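Local coordinates for ABC transporter substrate-binding protein (Bradyrhizobium japonicum, PDB 4I1D) that probably serves as a periplasmic solute-binding protein of an ABC importer, perhaps for polyamines, and holds d-malate in this crystal, at residues P282-A285 with A286-S290. Sequence-based numbering, arbitrary orientation.
Sequences PERA and AQLPS
With CG of R284 anti to the backbone N (chi1 174°) and the chain then bent at chi2 (58°), the guanidinium swings forward along the polypeptide, where Q287, extended beyond its CG, brings its amide up to meet it. The pair sits where the single helical turn 282-285 unwinds through a type I beta turn from A285 to L288, on the surface of a periplasmic-binding-protein fold and away from the malate pocket. It illustrates how backbone bonds can end a short helix in a beta turn while a side-chain bond spans the same turn. A286 N still reaches back four residues to P282 O at 3.1 Å, an alpha-helical bond. The next two steps tighten to three residues: Q287 N donates to R284 O at 3.1 Å, and L288 N closes the turn on A285 O at 2.9 Å. Over this backbone the two long side chains cross at about a right angle, and R284 NH1 donates to Q287 OE1 at 2.9 Å. The guanidinium and amide planes stand 87° apart. The strongest polar partner of R284 is P262 O, which accepts from NE; this bond and the one to Q287 should limit rotation of the guanidinium. D266 adds a long, weak ion pair to NH1. L288 is buried, packing against P262 and F275, and P289 beyond it rests on strands 100-112 and 219-235, joining this surface turn to the central sheet. One methyl of L288, CD2, lies over a face of the guanidinium, offset toward its rim, 4.2 Å from R284 NE.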
# COMPACT_ATOMS: atom_id res chain seq x y z
N PRO A 282 43.19 -8.71 -41.86
CA PRO A 282 42.75 -7.33 -42.11
C PRO A 282 41.23 -7.22 -42.32
O PRO A 282 40.60 -6.33 -41.75
CB PRO A 282 43.48 -6.95 -43.40
CG PRO A 282 44.66 -7.88 -43.46
CD PRO A 282 44.18 -9.16 -42.86
N GLU A 283 40.68 -8.12 -43.14
CA GLU A 283 39.25 -8.13 -43.44
C GLU A 283 38.40 -8.29 -42.17
O GLU A 283 37.31 -7.73 -42.08
CB GLU A 283 38.92 -9.27 -44.41
CG GLU A 283 40.06 -9.67 -45.34
CD GLU A 283 40.06 -8.87 -46.63
OE1 GLU A 283 39.14 -8.04 -46.83
OE2 GLU A 283 40.98 -9.07 -47.46
N ARG A 284 38.90 -9.06 -41.22
CA ARG A 284 38.18 -9.31 -39.97
C ARG A 284 38.31 -8.15 -39.00
O ARG A 284 37.34 -7.78 -38.33
CB ARG A 284 38.67 -10.61 -39.32
CG ARG A 284 38.06 -10.90 -37.94
CD ARG A 284 36.55 -10.98 -38.02
NE ARG A 284 35.91 -11.19 -36.72
CZ ARG A 284 34.62 -11.01 -36.48
NH1 ARG A 284 33.82 -10.60 -37.46
NH2 ARG A 284 34.12 -11.23 -35.27
N ALA A 285 39.51 -7.59 -38.91
CA ALA A 285 39.75 -6.45 -38.02
C ALA A 285 38.85 -5.28 -38.40
O ALA A 285 38.34 -4.56 -37.52
CB ALA A 285 41.21 -6.04 -38.08
N ALA A 286 38.65 -5.10 -39.70
CA ALA A 286 37.86 -4.00 -40.24
C ALA A 286 36.42 -3.98 -39.72
O ALA A 286 35.69 -3.01 -39.94
CB ALA A 286 37.88 -4.03 -41.77
N GLN A 287 36.03 -5.06 -39.04
CA GLN A 287 34.66 -5.21 -38.56
C GLN A 287 34.56 -4.99 -37.06
O GLN A 287 33.47 -5.06 -36.49
CB GLN A 287 34.12 -6.60 -38.91
CG GLN A 287 33.99 -6.84 -40.41
CD GLN A 287 33.80 -8.31 -40.76
OE1 GLN A 287 34.07 -9.20 -39.96
NE2 GLN A 287 33.33 -8.57 -41.98
N LEU A 288 35.70 -4.73 -36.42
CA LEU A 288 35.75 -4.69 -34.96
C LEU A 288 35.56 -3.28 -34.42
O LEU A 288 35.97 -2.31 -35.07
CB LEU A 288 37.07 -5.29 -34.44
CG LEU A 288 37.40 -6.72 -34.88
CD1 LEU A 288 38.77 -7.12 -34.37
CD2 LEU A 288 36.35 -7.70 -34.41
N PRO A 289 34.95 -3.17 -33.24
CA PRO A 289 34.64 -1.87 -32.60
C PRO A 289 35.88 -1.02 -32.31
O PRO A 289 35.83 0.19 -32.48
CB PRO A 289 33.95 -2.28 -31.29
CG PRO A 289 33.34 -3.66 -31.60
CD PRO A 289 34.38 -4.31 -32.49
N SER A 290 36.98 -1.65 -31.90
CA SER A 290 38.17 -0.89 -31.52
C SER A 290 39.27 -0.83 -32.58
O SER A 290 40.38 -0.37 -32.31
CB SER A 290 38.76 -1.46 -30.22
OG SER A 290 38.93 -2.86 -30.32